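Local atomic coordinates of chloroplastic group IIB intron splicing facilitator CRS2, chloroplastic (Zea mays, PDB entry 1RYB), a protein that is required for the splicing of group IIB introns in chloroplasts, acting in complexes with CAF1 or CAF2, and lacks peptidyl-tRNA hydrolase activity despite belonging to that family. Residues 104-109 / 143-148. Numbering follows the deposited sequence.
Sequences LIYDDT and FPRLSI
The Tyr106 ring lies across the neighbouring strand, with Ser147 CA over the rim of one face and Arg145 CB in plane at its edge, 3.7 Å from Tyr106 CE2; His127 adds an edge-to-face ring contact. On the Phe143 ring, Arg145 NH2 sits over one face near the rim, while Leu104 CD2 approaches Phe143 CE1 obliquely at 3.8 Å. Tyr106 CG stands between its own backbone N and carbonyl carbon (chi1 65°), which swings the phenol over the partner strand and brings Tyr106 OH within 2.6 Å of Ser147 OG. The same serine oxygen also hydrogen-bonds Asp108 OD2 at 3.1 Å, while Asp108 OD1 bonds Ser110 OG, and a water links Tyr106 OH to Arg145 NH1. Arg145, bent at chi2 (88°), turns NE back onto Phe143 O in the guanidinium plane; Arg141 O and Gly123 O take its NH2 and NH1. With the phenol cut back to an alanine here, Ser147 OG and the water are likely to lose their shared partner and a gap to open beside Arg145 CB. Strands 102-108 and 145-149 are parallel neighbours in the mixed central sheet of the peptidyl-tRNA hydrolase fold, joined here by five backbone hydrogen bonds from Leu104 N–Pro144 O to Asp108 N–Ile148 O. On the face that carries Ile105, Leu146, Asp107 and Ile148, opposite Tyr106 and Ser147, Ile105 CG2 meets Ile148 CD1 at 3.7 Å, and both residues touch Met41 of helix 37-48. Asp107 hydrogen-bonds His127 and His35, which probably corresponds to the proton acceptor of active peptidyl-tRNA hydrolases.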
ATOM      1  N   LEU A 104      -2.806  -3.563   3.148  1.00  9.32           N
ATOM      2  CA  LEU A 104      -2.200  -3.339   1.841  1.00 10.60           C
ATOM      3  C   LEU A 104      -2.584  -1.989   1.303  1.00 10.18           C
ATOM      4  O   LEU A 104      -3.749  -1.634   1.290  1.00 11.39           O
ATOM      5  CB  LEU A 104      -2.577  -4.402   0.746  1.00 15.11           C
ATOM      6  CG  LEU A 104      -1.629  -5.565   0.679  1.00  9.05           C
ATOM      7  CD1 LEU A 104      -0.327  -5.190   0.005  1.00 10.85           C
ATOM      8  CD2 LEU A 104      -1.407  -6.190   2.076  1.00 10.83           C
ATOM      9  N   ILE A 105      -1.590  -1.259   0.772  1.00  8.75           N
ATOM     10  CA  ILE A 105      -1.780   0.073   0.183  1.00  9.30           C
ATOM     11  C   ILE A 105      -1.324   0.042  -1.279  1.00  8.74           C
ATOM     12  O   ILE A 105      -0.167  -0.301  -1.537  1.00  8.33           O
ATOM     13  CB  ILE A 105      -1.034   1.145   1.031  1.00  9.36           C
ATOM     14  CG1 ILE A 105      -1.441   0.979   2.496  1.00  5.09           C
ATOM     15  CG2 ILE A 105      -1.393   2.569   0.505  1.00 11.54           C
ATOM     16  CD1 ILE A 105      -0.959   2.189   3.329  1.00 12.51           C
ATOM     17  N   TYR A 106      -2.180   0.461  -2.226  1.00  9.18           N
ATOM     18  CA  TYR A 106      -1.777   0.289  -3.649  1.00  5.42           C
ATOM     19  C   TYR A 106      -2.601   1.164  -4.580  1.00  7.25           C
ATOM     20  O   TYR A 106      -3.551   1.788  -4.143  1.00  9.69           O
ATOM     21  CB  TYR A 106      -1.994  -1.224  -4.031  1.00  8.46           C
ATOM     22  CG  TYR A 106      -3.511  -1.567  -3.973  1.00 14.09           C
ATOM     23  CD1 TYR A 106      -4.317  -1.444  -5.104  1.00 13.64           C
ATOM     24  CD2 TYR A 106      -4.175  -1.849  -2.783  1.00 20.14           C
ATOM     25  CE1 TYR A 106      -5.676  -1.738  -5.050  1.00 17.72           C
ATOM     26  CE2 TYR A 106      -5.571  -1.973  -2.671  1.00 18.54           C
ATOM     27  CZ  TYR A 106      -6.321  -1.988  -3.843  1.00 21.09           C
ATOM     28  OH  TYR A 106      -7.712  -2.140  -3.822  1.00 31.85           O
ATOM     29  N   ASP A 107      -2.158   1.263  -5.824  1.00  9.32           N
ATOM     30  CA  ASP A 107      -2.846   2.104  -6.877  1.00 11.49           C
ATOM     31  C   ASP A 107      -4.092   1.414  -7.369  1.00 14.13           C
ATOM     32  O   ASP A 107      -4.081   0.215  -7.639  1.00 12.40           O
ATOM     33  CB  ASP A 107      -1.918   2.331  -8.079  1.00 10.65           C
ATOM     34  CG  ASP A 107      -1.266   1.047  -8.490  1.00 13.25           C
ATOM     35  OD1 ASP A 107      -0.690   0.261  -7.723  1.00 14.30           O
ATOM     36  OD2 ASP A 107      -1.419   0.802  -9.734  1.00 11.15           O
ATOM     37  N   ASP A 108      -5.157   2.141  -7.537  1.00 11.04           N
ATOM     38  CA  ASP A 108      -6.386   1.463  -8.002  1.00 11.13           C
ATOM     39  C   ASP A 108      -6.970   2.218  -9.191  1.00 10.15           C
ATOM     40  O   ASP A 108      -7.315   3.400  -9.105  1.00 16.36           O
ATOM     41  CB  ASP A 108      -7.359   1.323  -6.865  1.00 11.80           C
ATOM     42  CG  ASP A 108      -8.634   0.646  -7.211  1.00 25.65           C
ATOM     43  OD1 ASP A 108      -9.037   0.534  -8.349  1.00 18.52           O
ATOM     44  OD2 ASP A 108      -9.316   0.325  -6.140  1.00 27.06           O
ATOM     45  N   THR A 109      -6.883   1.606 -10.368  1.00 14.46           N
ATOM     46  CA  THR A 109      -7.321   2.336 -11.618  1.00 16.66           C
ATOM     47  C   THR A 109      -8.863   2.448 -11.691  1.00 28.45           C
ATOM     48  O   THR A 109      -9.417   3.043 -12.578  1.00 25.68           O
ATOM     49  CB  THR A 109      -6.828   1.671 -12.931  1.00 18.89           C
ATOM     50  OG1 THR A 109      -7.302   0.386 -12.947  1.00 35.72           O
ATOM     51  CG2 THR A 109      -5.343   1.584 -12.982  1.00 19.14           C
ATOM     52  N   PHE A 143      -8.210  -9.182   4.461  1.00 16.26           N
ATOM     53  CA  PHE A 143      -7.261  -8.255   5.015  1.00 19.25           C
ATOM     54  C   PHE A 143      -7.648  -6.840   4.561  1.00 16.41           C
ATOM     55  O   PHE A 143      -8.168  -6.652   3.490  1.00 13.04           O
ATOM     56  CB  PHE A 143      -5.782  -8.624   4.694  1.00 13.88           C
ATOM     57  CG  PHE A 143      -5.483  -8.732   3.231  1.00 17.34           C
ATOM     58  CD1 PHE A 143      -5.077  -7.617   2.494  1.00 14.37           C
ATOM     59  CD2 PHE A 143      -5.646  -9.953   2.575  1.00 18.35           C
ATOM     60  CE1 PHE A 143      -4.809  -7.701   1.128  1.00 15.07           C
ATOM     61  CE2 PHE A 143      -5.400 -10.052   1.205  1.00 15.77           C
ATOM     62  CZ  PHE A 143      -4.992  -8.923   0.485  1.00 21.15           C
ATOM     63  N   PRO A 144      -7.375  -5.844   5.356  1.00 13.85           N
ATOM     64  CA  PRO A 144      -7.707  -4.498   4.959  1.00 14.12           C
ATOM     65  C   PRO A 144      -6.795  -3.915   3.836  1.00 18.15           C
ATOM     66  O   PRO A 144      -5.622  -4.220   3.759  1.00 10.89           O
ATOM     67  CB  PRO A 144      -7.509  -3.644   6.205  1.00 10.14           C
ATOM     68  CG  PRO A 144      -6.590  -4.470   7.072  1.00 10.50           C
ATOM     69  CD  PRO A 144      -6.791  -5.907   6.705  1.00 16.35           C
ATOM     70  N   ARG A 145      -7.401  -3.014   3.031  1.00 11.47           N
ATOM     71  CA  ARG A 145      -6.724  -2.360   1.934  1.00 10.09           C
ATOM     72  C   ARG A 145      -7.072  -0.953   1.894  1.00  8.76           C
ATOM     73  O   ARG A 145      -8.247  -0.593   1.948  1.00 12.11           O
ATOM     74  CB  ARG A 145      -7.194  -2.852   0.567  1.00 19.82           C
ATOM     75  CG  ARG A 145      -7.250  -4.331   0.381  1.00 27.61           C
ATOM     76  CD  ARG A 145      -8.577  -4.879   0.806  1.00 17.92           C
ATOM     77  NE  ARG A 145      -8.499  -6.339   0.791  1.00 16.77           N
ATOM     78  CZ  ARG A 145      -8.641  -7.048  -0.296  1.00 25.46           C
ATOM     79  NH1 ARG A 145      -8.897  -6.460  -1.478  1.00 14.90           N
ATOM     80  NH2 ARG A 145      -8.555  -8.377  -0.213  1.00 29.20           N
ATOM     81  N   LEU A 146      -6.085  -0.128   1.543  1.00  7.19           N
ATOM     82  CA  LEU A 146      -6.330   1.274   1.272  1.00  7.14           C
ATOM     83  C   LEU A 146      -5.993   1.476  -0.191  1.00  8.95           C
ATOM     84  O   LEU A 146      -4.819   1.367  -0.618  1.00  8.76           O
ATOM     85  CB  LEU A 146      -5.459   2.218   2.115  1.00 10.03           C
ATOM     86  CG  LEU A 146      -5.664   3.699   1.812  1.00 13.74           C
ATOM     87  CD1 LEU A 146      -7.032   4.196   2.301  1.00 12.10           C
ATOM     88  CD2 LEU A 146      -4.547   4.489   2.483  1.00 12.33           C
ATOM     89  N   SER A 147      -7.060   1.713  -1.021  1.00 13.54           N
ATOM     90  CA  SER A 147      -6.863   1.905  -2.466  1.00 15.69           C
ATOM     91  C   SER A 147      -6.559   3.362  -2.673  1.00 14.96           C
ATOM     92  O   SER A 147      -7.222   4.217  -2.043  1.00 14.30           O
ATOM     93  CB  SER A 147      -8.167   1.613  -3.268  1.00 12.07           C
ATOM     94  OG  SER A 147      -8.525   0.258  -3.149  1.00 21.85           O
ATOM     95  N   ILE A 148      -5.595   3.649  -3.536  1.00 11.09           N
ATOM     96  CA  ILE A 148      -5.250   5.016  -3.902  1.00  8.70           C
ATOM     97  C   ILE A 148      -5.611   5.183  -5.383  1.00 11.53           C
ATOM     98  O   ILE A 148      -4.943   4.607  -6.225  1.00 11.49           O
ATOM     99  CB  ILE A 148      -3.755   5.360  -3.731  1.00 11.70           C
ATOM    100  CG1 ILE A 148      -3.418   5.280  -2.264  1.00 11.45           C
ATOM    101  CG2 ILE A 148      -3.523   6.782  -4.192  1.00  9.97           C
ATOM    102  CD1 ILE A 148      -1.907   5.232  -2.009  1.00 11.92           C
TER
HETATM  103  O   HOH W   1      -9.327  -3.992  -2.521  1.00 30.27           O